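Local coordinates for protein ParA (Salmonella enterica subsp. enterica serovar Newport str. SL317, PDB 3EZF) that probably acts as an ATPase that segregates plasmids at cell division and, in its ADP-bound form, represses transcription of the partition genes, at residues I235-I240 against E307-A312. Numbering follows the deposited sequence.
Unlike the reference sequence in segment 235-240: Ile-235 (reference Val), Arg-238 (reference Lys), Asn-239 (reference Lys).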
ATOM      1  N   ILE A 235      -0.585  18.919 -16.867  1.00 44.67           N
ATOM      2  CA  ILE A 235      -2.012  18.647 -17.024  1.00 43.25           C
ATOM      3  C   ILE A 235      -2.806  18.892 -15.745  1.00 42.23           C
ATOM      4  O   ILE A 235      -3.836  19.549 -15.780  1.00 40.09           O
ATOM      5  CB  ILE A 235      -2.293  17.197 -17.468  1.00 41.79           C
ATOM      6  CG1 ILE A 235      -1.351  16.778 -18.601  1.00 37.63           C
ATOM      7  CG2 ILE A 235      -3.735  17.094 -17.931  1.00 39.79           C
ATOM      8  CD1 ILE A 235      -1.376  17.706 -19.797  1.00 39.65           C
ATOM      9  N   LEU A 236      -2.321  18.366 -14.621  1.00 44.73           N
ATOM     10  CA  LEU A 236      -3.003  18.529 -13.330  1.00 43.72           C
ATOM     11  C   LEU A 236      -3.323  19.995 -13.018  1.00 41.15           C
ATOM     12  O   LEU A 236      -4.413  20.300 -12.577  1.00 38.29           O
ATOM     13  CB  LEU A 236      -2.155  17.937 -12.182  1.00 42.83           C
ATOM     14  CG  LEU A 236      -2.831  17.465 -10.879  1.00 40.58           C
ATOM     15  CD1 LEU A 236      -1.801  17.469  -9.772  1.00 39.54           C
ATOM     16  CD2 LEU A 236      -3.979  18.348 -10.486  1.00 40.25           C
ATOM     17  N   ARG A 237      -2.376  20.899 -13.247  1.00 42.30           N
ATOM     18  CA  ARG A 237      -2.602  22.310 -12.955  1.00 43.52           C
ATOM     19  C   ARG A 237      -3.544  22.947 -13.958  1.00 43.37           C
ATOM     20  O   ARG A 237      -4.321  23.823 -13.611  1.00 49.04           O
ATOM     21  CB  ARG A 237      -1.277  23.094 -12.969  1.00 48.18           C
ATOM     22  CG  ARG A 237      -0.940  23.893 -11.686  1.00 51.28           C
ATOM     23  CD  ARG A 237      -1.833  25.104 -11.362  1.00 49.69           C
ATOM     24  NE  ARG A 237      -1.662  25.465  -9.943  1.00 57.87           N
ATOM     25  CZ  ARG A 237      -2.124  26.568  -9.344  1.00 56.84           C
ATOM     26  NH1 ARG A 237      -2.809  27.487 -10.016  1.00 58.21           N
ATOM     27  NH2 ARG A 237      -1.901  26.751  -8.049  1.00 52.83           N
ATOM     28  N   ARG A 238      -3.485  22.506 -15.203  1.00 42.97           N
ATOM     29  CA  ARG A 238      -4.317  23.100 -16.228  1.00 42.13           C
ATOM     30  C   ARG A 238      -5.719  22.534 -16.415  1.00 41.77           C
ATOM     31  O   ARG A 238      -6.650  23.287 -16.658  1.00 45.97           O
ATOM     32  CB  ARG A 238      -3.593  23.039 -17.571  1.00 45.71           C
ATOM     33  CG  ARG A 238      -3.933  24.199 -18.479  1.00 53.56           C
ATOM     34  CD  ARG A 238      -3.842  23.821 -19.952  1.00 64.42           C
ATOM     35  NE  ARG A 238      -4.923  22.921 -20.352  1.00 68.79           N
ATOM     36  CZ  ARG A 238      -5.560  23.000 -21.518  1.00 72.02           C
ATOM     37  NH1 ARG A 238      -5.218  23.940 -22.396  1.00 70.17           N
ATOM     38  NH2 ARG A 238      -6.542  22.149 -21.807  1.00 70.64           N
ATOM     39  N   ASN A 239      -5.883  21.221 -16.303  1.00 43.91           N
ATOM     40  CA  ASN A 239      -7.186  20.615 -16.548  1.00 46.24           C
ATOM     41  C   ASN A 239      -8.096  20.375 -15.349  1.00 42.01           C
ATOM     42  O   ASN A 239      -9.265  20.034 -15.519  1.00 42.14           O
ATOM     43  CB  ASN A 239      -6.993  19.317 -17.349  1.00 43.00           C
ATOM     44  CG  ASN A 239      -6.427  19.568 -18.738  1.00 40.76           C
ATOM     45  OD1 ASN A 239      -6.087  18.633 -19.458  1.00 35.49           O
ATOM     46  ND2 ASN A 239      -6.328  20.835 -19.119  1.00 39.61           N
ATOM     47  N   ILE A 240      -7.573  20.540 -14.142  1.00 39.35           N
ATOM     48  CA  ILE A 240      -8.404  20.363 -12.960  1.00 43.88           C
ATOM     49  C   ILE A 240      -8.259  21.524 -11.989  1.00 44.91           C
ATOM     50  O   ILE A 240      -9.209  22.273 -11.768  1.00 44.39           O
ATOM     51  CB  ILE A 240      -8.090  19.034 -12.198  1.00 39.84           C
ATOM     52  CG1 ILE A 240      -8.527  17.827 -13.052  1.00 35.65           C
ATOM     53  CG2 ILE A 240      -8.818  19.032 -10.834  1.00 28.96           C
ATOM     54  CD1 ILE A 240      -8.271  16.476 -12.436  1.00 25.93           C
ATOM     55  N   GLU A 307       7.910  24.349 -14.824  1.00 61.65           N
ATOM     56  CA  GLU A 307       8.560  25.079 -13.753  1.00 61.74           C
ATOM     57  C   GLU A 307       7.833  24.879 -12.429  1.00 59.45           C
ATOM     58  O   GLU A 307       6.939  25.642 -12.083  1.00 62.76           O
ATOM     59  CB  GLU A 307       8.579  26.563 -14.113  1.00 68.11           C
ATOM     60  CG  GLU A 307       7.229  27.082 -14.638  1.00 77.99           C
ATOM     61  CD  GLU A 307       6.785  26.394 -15.932  1.00 84.16           C
ATOM     62  OE1 GLU A 307       7.556  26.441 -16.917  1.00 89.75           O
ATOM     63  OE2 GLU A 307       5.673  25.809 -15.967  1.00 80.76           O
ATOM     64  N   PRO A 308       8.227  23.864 -11.655  1.00 56.34           N
ATOM     65  CA  PRO A 308       7.553  23.635 -10.376  1.00 57.86           C
ATOM     66  C   PRO A 308       7.223  24.910  -9.596  1.00 55.03           C
ATOM     67  O   PRO A 308       7.964  25.892  -9.643  1.00 51.46           O
ATOM     68  CB  PRO A 308       8.517  22.707  -9.629  1.00 57.39           C
ATOM     69  CG  PRO A 308       9.838  22.986 -10.259  1.00 60.73           C
ATOM     70  CD  PRO A 308       9.490  23.114 -11.720  1.00 58.15           C
ATOM     71  N   ARG A 309       6.085  24.871  -8.906  1.00 53.39           N
ATOM     72  CA  ARG A 309       5.596  25.975  -8.089  1.00 52.58           C
ATOM     73  C   ARG A 309       6.005  25.758  -6.643  1.00 48.94           C
ATOM     74  O   ARG A 309       5.888  26.657  -5.821  1.00 41.28           O
ATOM     75  CB  ARG A 309       4.071  26.032  -8.134  1.00 55.12           C
ATOM     76  CG  ARG A 309       3.457  26.182  -9.517  1.00 64.98           C
ATOM     77  CD  ARG A 309       1.938  25.997  -9.462  1.00 68.12           C
ATOM     78  NE  ARG A 309       1.324  26.697  -8.326  1.00 72.24           N
ATOM     79  CZ  ARG A 309       1.122  28.011  -8.264  1.00 67.69           C
ATOM     80  NH1 ARG A 309       1.482  28.779  -9.279  1.00 64.14           N
ATOM     81  NH2 ARG A 309       0.567  28.554  -7.189  1.00 59.84           N
ATOM     82  N   LEU A 310       6.456  24.546  -6.336  1.00 48.57           N
ATOM     83  CA  LEU A 310       6.853  24.203  -4.982  1.00 49.54           C
ATOM     84  C   LEU A 310       7.627  25.360  -4.357  1.00 44.92           C
ATOM     85  O   LEU A 310       8.619  25.804  -4.906  1.00 52.34           O
ATOM     86  CB  LEU A 310       7.696  22.928  -5.012  1.00 53.40           C
ATOM     87  CG  LEU A 310       7.934  22.204  -3.689  1.00 54.22           C
ATOM     88  CD1 LEU A 310       6.630  22.051  -2.923  1.00 53.68           C
ATOM     89  CD2 LEU A 310       8.541  20.849  -4.002  1.00 56.60           C
ATOM     90  N   SER A 311       7.173  25.857  -3.212  1.00 43.14           N
ATOM     91  CA  SER A 311       7.840  26.982  -2.561  1.00 41.76           C
ATOM     92  C   SER A 311       7.856  26.943  -1.023  1.00 43.24           C
ATOM     93  O   SER A 311       8.325  27.870  -0.384  1.00 41.71           O
ATOM     94  CB  SER A 311       7.168  28.269  -2.987  1.00 40.89           C
ATOM     95  OG  SER A 311       5.824  28.269  -2.522  1.00 50.00           O
ATOM     96  N   ALA A 312       7.325  25.886  -0.428  1.00 43.33           N
ATOM     97  CA  ALA A 312       7.303  25.769   1.015  1.00 43.34           C
ATOM     98  C   ALA A 312       7.344  24.285   1.351  1.00 45.95           C
ATOM     99  O   ALA A 312       7.139  23.444   0.478  1.00 43.11           O
ATOM    100  CB  ALA A 312       6.040  26.394   1.563  1.00 40.43           C
TER
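At the surface of the P-loop NTPase domain, Arg-237 on helix 235-241 meets Arg-309, in the loop that leads from helix 294-303 into strand 312-317, an edge strand of the parallel sheet within this chain. The contact rests on these two side chains alone and buries just 108 Å² in all; the backbones stay apart, with the CA atoms of Arg-237 and Arg-309 separated by 10.2 Å. Two long, flexible residues suit such a gap, since their side chains together can span it. The chains cross at about a right angle, and their guanidinium planes are 42° apart, which makes the meeting a tilted face contact and not a parallel stack. Arg-237 NH2 lies over one face of the Arg-309 group, 3.3 Å from Arg-309 CZ, while the central carbons, Arg-237 CZ and Arg-309 CZ, are 3.7 Å apart. Farther back along the chain, Arg-237 NE rests 3.7 Å from the methylene Arg-309 CD. A bend about the CG-CD bond of Arg-309 (chi3 44°) folds its end round to present that face. No hydrogen bond joins the pair: where Arg-237 NH2 comes within 3.2 Å of Arg-309 NH2, both atoms are donors, though the exact spacing is uncertain at this resolution. Each has an acidic partner beyond the two segments, Arg-237 NH1 forming a salt bridge with Asp-242 and Arg-309 NH2 another with Asp-271, whose backbone also bonds to Ser-311. A sulfate ion, probably from the crystallisation liquor, lies about 5 Å from the Arg-309 side chain. Two like charges this close are probably tolerated because each guanidinium also has a carboxylate partner, which would offset much of the mutual charge, while the weakly hydrated guanidinium faces make the van der Waals contact.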